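Local structure of protein CyaY (Psychromonas ingrahamii, 4HS5) at residues K20-A26 and E99-E105; L60-E64 and A92-Q96. The protein is predicted to take part in iron-sulfur cluster assembly, perhaps as a regulator of that pathway, and probably binds iron. All coordinates share one frame; numbering follows the deposited sequence.

Contact 1. Residues K20-A26 and E99-E105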
# COMPACT_ATOMS: atom_id res chain seq x y z
N LYS A 20 8.27 6.67 -2.84
CA LYS A 20 8.88 5.63 -3.67
C LYS A 20 8.38 5.69 -5.11
O LYS A 20 9.13 5.38 -6.03
CB LYS A 20 8.65 4.24 -3.09
CG LYS A 20 9.47 3.94 -1.85
CD LYS A 20 10.95 3.80 -2.17
CE LYS A 20 11.77 3.77 -0.89
NZ LYS A 20 13.17 3.32 -1.11
N ILE A 21 7.11 6.06 -5.29
CA ILE A 21 6.56 6.33 -6.62
C ILE A 21 7.30 7.49 -7.30
O ILE A 21 7.72 7.37 -8.45
CB ILE A 21 5.04 6.61 -6.55
CG1 ILE A 21 4.26 5.31 -6.31
CG2 ILE A 21 4.54 7.24 -7.83
CD1 ILE A 21 2.83 5.53 -5.94
N GLU A 22 7.48 8.60 -6.58
CA GLU A 22 8.15 9.78 -7.14
C GLU A 22 9.58 9.45 -7.50
O GLU A 22 10.12 9.91 -8.50
CB GLU A 22 8.13 10.93 -6.13
CG GLU A 22 6.75 11.51 -5.83
CD GLU A 22 6.11 12.22 -7.01
OE1 GLU A 22 6.82 12.52 -8.00
OE2 GLU A 22 4.89 12.48 -6.96
N GLU A 23 10.18 8.61 -6.67
CA GLU A 23 11.57 8.23 -6.76
C GLU A 23 11.82 7.27 -7.93
O GLU A 23 12.84 7.35 -8.62
CB GLU A 23 11.91 7.57 -5.44
CG GLU A 23 13.35 7.29 -5.18
CD GLU A 23 13.47 6.25 -4.12
OE1 GLU A 23 13.67 5.08 -4.47
OE2 GLU A 23 13.31 6.60 -2.93
N SER A 24 10.88 6.36 -8.14
CA SER A 24 10.96 5.35 -9.20
C SER A 24 10.82 5.99 -10.57
O SER A 24 11.28 5.44 -11.57
CB SER A 24 9.83 4.35 -9.04
OG SER A 24 8.61 4.94 -9.46
N GLY A 25 10.17 7.15 -10.60
CA GLY A 25 9.83 7.82 -11.85
C GLY A 25 8.59 7.26 -12.53
O GLY A 25 8.15 7.77 -13.57
N ALA A 26 8.00 6.23 -11.94
CA ALA A 26 6.91 5.51 -12.60
C ALA A 26 5.64 6.32 -12.85
O ALA A 26 5.34 7.28 -12.13
CB ALA A 26 6.58 4.24 -11.83
N GLU A 99 4.98 -1.95 -14.81
CA GLU A 99 6.05 -1.03 -14.45
C GLU A 99 6.60 -1.44 -13.10
O GLU A 99 5.97 -2.20 -12.35
CB GLU A 99 5.58 0.42 -14.43
CG GLU A 99 6.52 1.45 -15.03
CD GLU A 99 5.85 2.81 -15.13
OE1 GLU A 99 4.77 2.99 -14.55
OE2 GLU A 99 6.42 3.71 -15.79
N THR A 100 7.80 -0.95 -12.81
CA THR A 100 8.54 -1.35 -11.63
C THR A 100 8.65 -0.19 -10.65
O THR A 100 9.08 0.91 -11.00
CB THR A 100 9.91 -1.93 -12.01
OG1 THR A 100 9.73 -3.10 -12.83
CG2 THR A 100 10.71 -2.32 -10.78
N VAL A 101 8.18 -0.43 -9.43
CA VAL A 101 8.40 0.47 -8.31
C VAL A 101 8.85 -0.43 -7.18
O VAL A 101 8.09 -1.29 -6.72
CB VAL A 101 7.13 1.24 -7.87
CG1 VAL A 101 7.44 2.13 -6.68
CG2 VAL A 101 6.57 2.09 -9.00
N ASP A 102 10.10 -0.26 -6.75
CA ASP A 102 10.61 -0.97 -5.59
C ASP A 102 10.33 -0.11 -4.36
O ASP A 102 10.83 1.01 -4.27
CB ASP A 102 12.11 -1.22 -5.75
CG ASP A 102 12.67 -2.17 -4.70
OD1 ASP A 102 13.80 -2.64 -4.90
OD2 ASP A 102 11.98 -2.45 -3.70
N PHE A 103 9.52 -0.61 -3.43
CA PHE A 103 9.17 0.15 -2.24
C PHE A 103 10.06 -0.19 -1.07
O PHE A 103 10.04 0.49 -0.04
CB PHE A 103 7.73 -0.14 -1.84
CG PHE A 103 6.71 0.39 -2.80
CD1 PHE A 103 6.15 -0.44 -3.76
CD2 PHE A 103 6.31 1.71 -2.74
CE1 PHE A 103 5.22 0.05 -4.65
CE2 PHE A 103 5.38 2.22 -3.63
CZ PHE A 103 4.82 1.38 -4.59
N THR A 104 10.86 -1.25 -1.22
CA THR A 104 11.63 -1.78 -0.10
C THR A 104 13.06 -1.27 -0.06
O THR A 104 13.51 -0.74 0.96
CB THR A 104 11.61 -3.32 -0.12
OG1 THR A 104 10.25 -3.78 -0.01
CG2 THR A 104 12.41 -3.87 1.05
N GLU A 105 13.79 -1.43 -1.16
CA GLU A 105 15.18 -1.00 -1.24
C GLU A 105 15.28 0.47 -1.67
O GLU A 105 14.37 1.00 -2.31
CB GLU A 105 15.96 -1.89 -2.22
CG GLU A 105 16.30 -3.28 -1.69
CD GLU A 105 15.19 -4.29 -1.85
OE1 GLU A 105 14.36 -4.14 -2.77
OE2 GLU A 105 15.15 -5.26 -1.07
O HOH W 1 11.12 3.00 -5.70
O HOH W 2 14.96 2.16 1.45
O HOH W 3 12.52 2.12 1.79
O HOH W 4 13.75 2.44 -4.27

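Contact 2. Residues L60-E64 and A92-Q96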
# COMPACT_ATOMS: atom_id res chain seq x y z
N LEU A 60 -5.36 -3.46 1.31
CA LEU A 60 -5.05 -3.24 -0.11
C LEU A 60 -6.01 -4.05 -0.96
O LEU A 60 -6.16 -5.25 -0.76
CB LEU A 60 -3.63 -3.70 -0.42
CG LEU A 60 -3.28 -3.81 -1.91
CD1 LEU A 60 -3.24 -2.45 -2.54
CD2 LEU A 60 -1.94 -4.52 -2.09
N ALA A 61 -6.65 -3.37 -1.90
CA ALA A 61 -7.49 -4.01 -2.90
C ALA A 61 -6.74 -4.03 -4.22
O ALA A 61 -6.38 -2.99 -4.75
CB ALA A 61 -8.78 -3.25 -3.05
N THR A 62 -6.50 -5.24 -4.72
CA THR A 62 -6.00 -5.43 -6.07
C THR A 62 -7.21 -5.63 -6.97
O THR A 62 -8.35 -5.53 -6.52
CB THR A 62 -5.06 -6.65 -6.19
OG1 THR A 62 -5.78 -7.85 -5.87
CG2 THR A 62 -3.88 -6.49 -5.24
N LEU A 63 -6.98 -5.94 -8.24
CA LEU A 63 -8.07 -6.23 -9.16
C LEU A 63 -8.85 -7.46 -8.72
O LEU A 63 -10.05 -7.58 -8.99
CB LEU A 63 -7.54 -6.44 -10.57
CG LEU A 63 -7.20 -5.13 -11.27
CD1 LEU A 63 -6.53 -5.38 -12.60
CD2 LEU A 63 -8.47 -4.33 -11.45
N GLU A 64 -8.17 -8.37 -8.04
CA GLU A 64 -8.73 -9.68 -7.71
C GLU A 64 -9.28 -9.74 -6.29
O GLU A 64 -10.39 -10.21 -6.06
CB GLU A 64 -7.66 -10.76 -7.87
CG GLU A 64 -6.81 -10.63 -9.13
CD GLU A 64 -7.44 -11.29 -10.35
OE1 GLU A 64 -8.57 -11.81 -10.24
OE2 GLU A 64 -6.79 -11.30 -11.41
N ALA A 92 2.12 -6.30 -7.38
CA ALA A 92 0.81 -5.94 -7.92
C ALA A 92 0.91 -4.86 -8.99
O ALA A 92 0.25 -4.95 -10.03
CB ALA A 92 -0.13 -5.51 -6.81
N ILE A 93 1.71 -3.83 -8.73
CA ILE A 93 1.92 -2.75 -9.69
C ILE A 93 2.49 -3.34 -10.98
O ILE A 93 2.08 -2.96 -12.08
CB ILE A 93 2.85 -1.65 -9.11
CG1 ILE A 93 2.15 -0.89 -7.98
CG2 ILE A 93 3.32 -0.69 -10.21
CD1 ILE A 93 2.98 0.24 -7.37
N PHE A 94 3.40 -4.30 -10.86
CA PHE A 94 3.97 -4.92 -12.05
C PHE A 94 2.96 -5.85 -12.73
O PHE A 94 2.89 -5.91 -13.96
CB PHE A 94 5.25 -5.70 -11.74
CG PHE A 94 5.91 -6.25 -12.96
CD1 PHE A 94 6.67 -5.43 -13.77
CD2 PHE A 94 5.74 -7.58 -13.32
CE1 PHE A 94 7.27 -5.93 -14.93
CE2 PHE A 94 6.33 -8.09 -14.47
CZ PHE A 94 7.10 -7.26 -15.27
N LYS A 95 2.20 -6.59 -11.94
CA LYS A 95 1.29 -7.60 -12.47
C LYS A 95 0.07 -6.98 -13.14
O LYS A 95 -0.50 -7.57 -14.06
CB LYS A 95 0.90 -8.58 -11.36
CG LYS A 95 -0.47 -9.23 -11.45
CD LYS A 95 -0.75 -9.99 -10.15
CE LYS A 95 -0.62 -9.07 -8.92
NZ LYS A 95 -1.92 -8.46 -8.50
N GLN A 96 -0.31 -5.77 -12.71
CA GLN A 96 -1.44 -5.07 -13.32
C GLN A 96 -1.04 -4.13 -14.44
O GLN A 96 -1.86 -3.81 -15.30
CB GLN A 96 -2.19 -4.24 -12.27
CG GLN A 96 -2.98 -5.06 -11.30
CD GLN A 96 -3.92 -4.21 -10.46
OE1 GLN A 96 -4.18 -3.04 -10.77
NE2 GLN A 96 -4.46 -4.81 -9.41

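Contact 1. Residues K20-A26 and E99-E105
In the frataxin fold the chain after helix 85-97 runs back over the helical side of the domain, and here Val101 and Phe103 of that C-terminal tail meet Lys20, Ser24 and Ala26 at the end of helix 3-24 and in the turn after it. Lys20 lies along the tail. Lys20 CB comes to 3.5 Å from Phe103 CD2, meeting the ring obliquely. The lysine chain then bends at chi2 (-69°) and passes the carbonyls of Asp102 and Phe103. In the modelled conformer of Glu105, one of two, Lys20 NZ donates to Glu105 O (2.9 Å) from above the carbonyl plane. Cut back to an alanine, this position loses the ammonium and the chain beyond CB, which would probably leave Glu105 O without its lysine partner and Phe103 less covered. Val101 divides its methyls: CG1 lies over one face of the Phe103 ring, offset toward the rim, and meets Lys20 O, while Val101 CG2 lies 3.6 Å from Ala26 CB. Val101 CG2 also meets Ser24 OG at 3.5 Å. That hydroxyl is already engaged at the helix end. Ser24 OG donates to Ile21 O (2.8 Å) and accepts from Ala26 N in an ST turn. The Glu99 carboxylate packs against Ala26, while its OE1 accepts from Asp27 N. In the modelled conformers, Thr104 N completes an Asx turn with Asp102 OD2, and Glu105 N is a second donor on the same face. Phe103 also packs on Leu86, Leu89, Ser90 and Ile93 of helix 85-97, and Ile21 reaches Val28 and Tyr30 of strand 28-33.

Contact 2. Residues L60-E64 and A92-Q96
The backbones of Thr62 and Ala92 stay well apart, their CA atoms 7.1 Å from each other, where the chain leaves strand 57-61 beside the last turns of helix 85-97. Side chains bridge the distance. Gln96 does most of it. Its CG is anti to the carbonyl carbon (chi1 -72°) and the rest of the chain is extended, which carries the amide across to Leu63. The two side chains cross obliquely. Leu63 CG lies 3.5 Å from Gln96 CD, and Leu63 CD1 is 3.6 Å from the same carbon. The amide end also lies close to the backbone of Leu63. One turn back on the helix, Ala92 CB touches Thr62 CG2 at 4.2 Å. The Thr62 hydroxyl serves its own loop: Thr62 OG1 accepts from Glu64 N at 3.3 Å in an ST turn and also from Asn65 N. Leu60 and Thr62 pack on Phe88 of the same helix, and Gln96 leans on Phe41 and Leu47. This is the end of the helix-on-sheet packing, near the surface, in the alpha-beta sandwich of frataxins, where two helices, of which 85-97 is one, pack on an antiparallel sheet.

How the contacts relate
Both contacts involve the helical layer. Contact 1 is partly buried and joins the end of helix 3-24 to the C-terminal tail. Contact 2 is smaller, lies at the surface, and joins helix 85-97 to the end of strand 57-61. Contact 1 mixes apolar packing with a lysine-to-carbonyl bond; contact 2 turns on one glutamine side chain laid against a leucine and the backbone next to it. Their centres are 15 Å apart, yet they touch. Phe103 CE1 packs on Ile93 CD1 at 3.5 Å, and Glu99 O lies against Ile93 and Phe94. Helix 85-97 is shared: its Ile93 touches Phe103 on the tail and Leu47 and Phe41 on the sheet.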